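Alpha/beta hydrolase fold protein (Marinomonas mediterranea, PDB 6CXT) probably carries, on the phosphopantetheine arm of its carrier domain, pyrrole-2-carbonyl thioester intermediates of thiotemplated pyrrole biosynthesis. Local coordinates at residues L41-P54 against F63-L76. Residues are numbered along the deposited sequence; the frame is centred on the assembly and turned at random.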
loop_
_atom_site.group_PDB
_atom_site.type_symbol
_atom_site.label_atom_id
_atom_site.label_comp_id
_atom_site.label_asym_id
_atom_site.label_seq_id
_atom_site.Cartn_x
_atom_site.Cartn_y
_atom_site.Cartn_z
ATOM N N LEU A 41 -15.293 -21.355 -22.030
ATOM C CA LEU A 41 -15.816 -22.313 -23.028
ATOM C C LEU A 41 -16.423 -21.533 -24.211
ATOM O O LEU A 41 -16.084 -21.793 -25.367
ATOM C CB LEU A 41 -16.864 -23.214 -22.368
ATOM C CG LEU A 41 -17.507 -24.297 -23.300
ATOM C CD1 LEU A 41 -16.473 -25.311 -23.796
ATOM C CD2 LEU A 41 -18.610 -25.010 -22.529
ATOM N N LEU A 42 -17.289 -20.557 -23.930
ATOM C CA LEU A 42 -17.886 -19.794 -25.004
ATOM C C LEU A 42 -16.851 -19.098 -25.855
ATOM O O LEU A 42 -17.065 -18.966 -27.058
ATOM C CB LEU A 42 -18.954 -18.786 -24.543
ATOM C CG LEU A 42 -20.199 -19.349 -23.855
ATOM C CD1 LEU A 42 -21.176 -18.238 -23.499
ATOM C CD2 LEU A 42 -20.879 -20.409 -24.732
ATOM N N ALA A 43 -15.742 -18.646 -25.255
ATOM C CA ALA A 43 -14.692 -17.950 -26.045
ATOM C C ALA A 43 -13.980 -18.959 -26.943
ATOM O O ALA A 43 -13.754 -18.693 -28.124
ATOM C CB ALA A 43 -13.679 -17.224 -25.122
ATOM N N HIS A 44 -13.658 -20.123 -26.375
ATOM C CA HIS A 44 -13.038 -21.223 -27.125
ATOM C C HIS A 44 -13.901 -21.606 -28.329
ATOM O O HIS A 44 -13.394 -21.718 -29.440
ATOM C CB HIS A 44 -12.846 -22.423 -26.221
ATOM C CG HIS A 44 -12.506 -23.685 -26.954
ATOM N ND1 HIS A 44 -13.469 -24.531 -27.469
ATOM C CD2 HIS A 44 -11.312 -24.240 -27.270
ATOM C CE1 HIS A 44 -12.881 -25.559 -28.058
ATOM N NE2 HIS A 44 -11.573 -25.411 -27.942
ATOM N N ILE A 45 -15.203 -21.760 -28.093
ATOM C CA ILE A 45 -16.166 -22.153 -29.150
ATOM C C ILE A 45 -16.170 -21.120 -30.252
ATOM O O ILE A 45 -16.116 -21.471 -31.441
ATOM C CB ILE A 45 -17.576 -22.426 -28.571
ATOM C CG1 ILE A 45 -17.518 -23.707 -27.735
ATOM C CG2 ILE A 45 -18.673 -22.462 -29.653
ATOM C CD1 ILE A 45 -18.688 -23.937 -26.789
ATOM N N ASP A 46 -16.169 -19.850 -29.863
ATOM C CA ASP A 46 -16.055 -18.765 -30.828
ATOM C C ASP A 46 -14.751 -18.792 -31.638
ATOM O O ASP A 46 -14.782 -18.596 -32.862
ATOM C CB ASP A 46 -16.263 -17.407 -30.162
ATOM C CG ASP A 46 -16.549 -16.295 -31.168
ATOM O OD1 ASP A 46 -17.121 -16.557 -32.251
ATOM O OD2 ASP A 46 -16.215 -15.138 -30.879
ATOM N N GLN A 47 -13.633 -19.072 -30.967
ATOM C CA GLN A 47 -12.315 -19.078 -31.600
ATOM C C GLN A 47 -12.147 -20.313 -32.496
ATOM O O GLN A 47 -11.879 -20.192 -33.689
ATOM C CB GLN A 47 -11.169 -18.962 -30.567
ATOM C CG GLN A 47 -10.764 -17.519 -30.210
ATOM C CD GLN A 47 -11.157 -17.066 -28.781
ATOM O OE1 GLN A 47 -12.071 -16.236 -28.606
ATOM N NE2 GLN A 47 -10.468 -17.607 -27.757
ATOM N N GLN A 48 -12.333 -21.484 -31.902
ATOM C CA GLN A 48 -12.146 -22.762 -32.550
ATOM C C GLN A 48 -13.184 -23.107 -33.632
ATOM O O GLN A 48 -12.846 -23.765 -34.609
ATOM C CB GLN A 48 -12.104 -23.832 -31.470
ATOM C CG GLN A 48 -11.378 -25.113 -31.826
ATOM C CD GLN A 48 -9.934 -24.907 -32.252
ATOM O OE1 GLN A 48 -9.274 -23.933 -31.867
ATOM N NE2 GLN A 48 -9.435 -25.838 -33.058
ATOM N N TYR A 49 -14.430 -22.659 -33.493
ATOM C CA TYR A 49 -15.486 -23.050 -34.446
ATOM C C TYR A 49 -16.203 -21.904 -35.155
ATOM O O TYR A 49 -17.016 -22.157 -36.028
ATOM C CB TYR A 49 -16.508 -24.013 -33.794
ATOM C CG TYR A 49 -15.854 -25.106 -32.959
ATOM C CD1 TYR A 49 -15.161 -26.174 -33.561
ATOM C CD2 TYR A 49 -15.911 -25.062 -31.554
ATOM C CE1 TYR A 49 -14.547 -27.156 -32.792
ATOM C CE2 TYR A 49 -15.299 -26.041 -30.779
ATOM C CZ TYR A 49 -14.620 -27.087 -31.395
ATOM O OH TYR A 49 -14.011 -28.052 -30.601
ATOM N N GLY A 50 -15.908 -20.656 -34.801
ATOM C CA GLY A 50 -16.581 -19.503 -35.416
ATOM C C GLY A 50 -18.024 -19.278 -34.955
ATOM O O GLY A 50 -18.721 -18.423 -35.500
ATOM N N VAL A 51 -18.456 -20.017 -33.926
ATOM C CA VAL A 51 -19.836 -20.028 -33.456
ATOM C C VAL A 51 -19.974 -19.228 -32.140
ATOM O O VAL A 51 -19.268 -19.497 -31.161
ATOM C CB VAL A 51 -20.325 -21.503 -33.250
ATOM C CG1 VAL A 51 -21.680 -21.574 -32.551
ATOM C CG2 VAL A 51 -20.384 -22.263 -34.570
ATOM N N LYS A 52 -20.915 -18.286 -32.150
ATOM C CA LYS A 52 -21.302 -17.467 -31.000
ATOM C C LYS A 52 -22.664 -17.935 -30.531
ATOM O O LYS A 52 -23.688 -17.554 -31.111
ATOM C CB LYS A 52 -21.399 -15.977 -31.379
ATOM C CG LYS A 52 -20.155 -15.396 -32.039
ATOM C CD LYS A 52 -20.149 -13.873 -32.061
ATOM C CE LYS A 52 -19.733 -13.297 -30.709
ATOM N NZ LYS A 52 -19.044 -11.978 -30.832
ATOM N N ILE A 53 -22.680 -18.755 -29.482
ATOM C CA ILE A 53 -23.925 -19.314 -28.950
ATOM C C ILE A 53 -24.967 -18.274 -28.485
ATOM O O ILE A 53 -24.737 -17.567 -27.502
ATOM C CB ILE A 53 -23.646 -20.403 -27.899
ATOM C CG1 ILE A 53 -22.785 -21.495 -28.570
ATOM C CG2 ILE A 53 -24.968 -20.939 -27.361
ATOM C CD1 ILE A 53 -22.138 -22.510 -27.661
ATOM N N PRO A 54 -26.127 -18.188 -29.189
ATOM C CA PRO A 54 -27.180 -17.225 -28.793
ATOM C C PRO A 54 -27.634 -17.490 -27.363
ATOM O O PRO A 54 -27.502 -18.640 -26.892
ATOM C CB PRO A 54 -28.327 -17.529 -29.770
ATOM C CG PRO A 54 -27.663 -18.175 -30.937
ATOM C CD PRO A 54 -26.553 -18.994 -30.354
ATOM N N PHE A 63 -26.140 -28.167 -22.766
ATOM C CA PHE A 63 -24.880 -28.158 -21.997
ATOM C C PHE A 63 -24.807 -29.316 -21.066
ATOM O O PHE A 63 -23.923 -29.414 -20.190
ATOM C CB PHE A 63 -24.642 -26.810 -21.310
ATOM C CG PHE A 63 -24.283 -25.725 -22.279
ATOM C CD1 PHE A 63 -25.270 -25.074 -23.048
ATOM C CD2 PHE A 63 -22.930 -25.388 -22.486
ATOM C CE1 PHE A 63 -24.919 -24.080 -23.988
ATOM C CE2 PHE A 63 -22.586 -24.418 -23.420
ATOM C CZ PHE A 63 -23.568 -23.744 -24.154
ATOM N N GLU A 64 -25.677 -30.283 -21.325
ATOM C CA GLU A 64 -25.657 -31.459 -20.497
ATOM C C GLU A 64 -24.299 -32.142 -20.500
ATOM O O GLU A 64 -23.770 -32.538 -19.434
ATOM C CB GLU A 64 -26.773 -32.434 -20.959
ATOM C CG GLU A 64 -26.841 -33.636 -20.055
ATOM C CD GLU A 64 -27.877 -34.660 -20.465
ATOM O OE1 GLU A 64 -28.537 -34.527 -21.535
ATOM O OE2 GLU A 64 -27.993 -35.604 -19.674
ATOM N N ASN A 65 -23.714 -32.298 -21.677
ATOM C CA ASN A 65 -22.449 -33.008 -21.780
ATOM C C ASN A 65 -21.811 -32.580 -23.081
ATOM O O ASN A 65 -22.393 -31.757 -23.824
ATOM C CB ASN A 65 -22.645 -34.546 -21.716
ATOM C CG ASN A 65 -23.655 -35.051 -22.766
ATOM O OD1 ASN A 65 -23.588 -34.662 -23.944
ATOM N ND2 ASN A 65 -24.623 -35.884 -22.320
ATOM N N VAL A 66 -20.609 -33.119 -23.340
ATOM C CA VAL A 66 -19.849 -32.765 -24.553
ATOM C C VAL A 66 -20.622 -33.142 -25.857
ATOM O O VAL A 66 -20.658 -32.378 -26.844
ATOM C CB VAL A 66 -18.406 -33.344 -24.491
ATOM C CG1 VAL A 66 -17.674 -33.210 -25.819
ATOM C CG2 VAL A 66 -17.580 -32.616 -23.402
ATOM N N ALA A 67 -21.278 -34.308 -25.814
ATOM C CA ALA A 67 -22.045 -34.794 -26.971
ATOM C C ALA A 67 -23.146 -33.799 -27.339
ATOM O O ALA A 67 -23.225 -33.368 -28.508
ATOM C CB ALA A 67 -22.604 -36.192 -26.657
ATOM N N THR A 68 -23.940 -33.376 -26.337
ATOM C CA THR A 68 -25.067 -32.473 -26.583
ATOM C C THR A 68 -24.556 -31.089 -27.007
ATOM O O THR A 68 -25.147 -30.422 -27.891
ATOM C CB THR A 68 -26.037 -32.352 -25.369
ATOM O OG1 THR A 68 -25.361 -31.819 -24.217
ATOM C CG2 THR A 68 -26.640 -33.745 -24.986
ATOM N N LEU A 69 -23.454 -30.665 -26.368
ATOM C CA LEU A 69 -22.830 -29.369 -26.719
ATOM C C LEU A 69 -22.293 -29.412 -28.147
ATOM O O LEU A 69 -22.610 -28.510 -28.958
ATOM C CB LEU A 69 -21.708 -29.023 -25.732
ATOM C CG LEU A 69 -20.921 -27.738 -26.075
ATOM C CD1 LEU A 69 -21.818 -26.521 -26.294
ATOM C CD2 LEU A 69 -19.881 -27.524 -24.993
ATOM N N ALA A 70 -21.505 -30.464 -28.453
ATOM C CA ALA A 70 -21.089 -30.708 -29.860
ATOM C C ALA A 70 -22.320 -30.631 -30.815
ATOM O O ALA A 70 -22.270 -29.898 -31.837
ATOM C CB ALA A 70 -20.303 -32.015 -29.990
ATOM N N ALA A 71 -23.458 -31.244 -30.407
ATOM C CA ALA A 71 -24.668 -31.219 -31.252
ATOM C C ALA A 71 -25.145 -29.791 -31.513
ATOM O O ALA A 71 -25.474 -29.446 -32.659
ATOM C CB ALA A 71 -25.797 -32.100 -30.689
ATOM N N LEU A 72 -25.159 -28.955 -30.455
ATOM C CA LEU A 72 -25.533 -27.540 -30.612
ATOM C C LEU A 72 -24.602 -26.774 -31.551
ATOM O O LEU A 72 -25.067 -25.985 -32.404
ATOM C CB LEU A 72 -25.648 -26.813 -29.251
ATOM C CG LEU A 72 -25.978 -25.302 -29.317
ATOM C CD1 LEU A 72 -27.393 -25.006 -29.836
ATOM C CD2 LEU A 72 -25.760 -24.681 -27.945
ATOM N N ILE A 73 -23.296 -26.967 -31.378
ATOM C CA ILE A 73 -22.321 -26.257 -32.229
ATOM C C ILE A 73 -22.486 -26.648 -33.709
ATOM O O ILE A 73 -22.360 -25.796 -34.617
ATOM C CB ILE A 73 -20.851 -26.473 -31.780
ATOM C CG1 ILE A 73 -20.665 -26.125 -30.280
ATOM C CG2 ILE A 73 -19.888 -25.668 -32.664
ATOM C CD1 ILE A 73 -19.443 -26.750 -29.644
ATOM N N ASN A 74 -22.789 -27.925 -33.945
ATOM C CA ASN A 74 -23.102 -28.384 -35.339
ATOM C C ASN A 74 -24.300 -27.679 -35.907
ATOM O O ASN A 74 -24.209 -27.101 -36.991
ATOM C CB ASN A 74 -23.236 -29.911 -35.398
ATOM C CG ASN A 74 -21.913 -30.599 -35.111
ATOM O OD1 ASN A 74 -20.835 -30.058 -35.434
ATOM N ND2 ASN A 74 -21.972 -31.769 -34.465
ATOM N N GLN A 75 -25.384 -27.629 -35.127
ATOM C CA GLN A 75 -26.623 -26.997 -35.565
ATOM C C GLN A 75 -26.372 -25.553 -35.953
ATOM O O GLN A 75 -27.062 -25.005 -36.807
ATOM C CB GLN A 75 -27.691 -27.097 -34.468
ATOM C CG GLN A 75 -28.141 -28.536 -34.282
ATOM C CD GLN A 75 -29.181 -28.725 -33.226
ATOM O OE1 GLN A 75 -30.364 -28.587 -33.500
ATOM N NE2 GLN A 75 -28.753 -29.104 -32.014
ATOM N N LEU A 76 -25.359 -24.957 -35.317
ATOM C CA LEU A 76 -25.071 -23.537 -35.459
ATOM C C LEU A 76 -23.906 -23.300 -36.391
ATOM O O LEU A 76 -23.864 -22.250 -37.021
ATOM C CB LEU A 76 -24.796 -22.915 -34.079
ATOM C CG LEU A 76 -25.969 -22.807 -33.102
ATOM C CD1 LEU A 76 -25.481 -22.407 -31.711
ATOM C CD2 LEU A 76 -27.058 -21.866 -33.588
#
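In the helical bundle of this phosphopantetheine carrier domain, helix 35-49 and the chain that leaves it pack against helix 66-75 through apolar side chains, with no hydrogen bond between 41-54 and 63-76. The axes of 41-49 and 66-75 pass 12.3 Å apart at 48°, and I53, beyond the helix end, fills in between them. At the buried end L41 and L69 meet tip to tip, CD2 to CD2 at 3.7 Å; the same L41 methyl lies at the edge of the F63 ring, while F8 of helix 7-13 and L33 also touch L41. I45 reaches both L69 and I73, its CD1 4.1 Å from L69 CD1. I73 holds the middle of the contact: its CD1 rests on I45, and its CG2 lies 3.9 Å from Y49 CB. Just past the helix, G50 takes a positive phi (74°), and the side chain of V51 then points toward helix 66-75. V51 splits its methyls between two partners because its chi1 of 171° sets CG1 opposite the backbone nitrogen: CG1 lies against L76 CB at 3.7 Å and CG2 against I73 CG2. An alanine here would lose both methyls and is likely to open a gap between I73 and L76, leaving the L76 side chain less firmly seated. I53 divides its branches likewise, sending CG2 to L72 CD2 and CD1 to F63 CZ, the latter at 4.0 Å. At the exposed margin, L76 CD1 closes the contact against P54 CD at 3.8 Å.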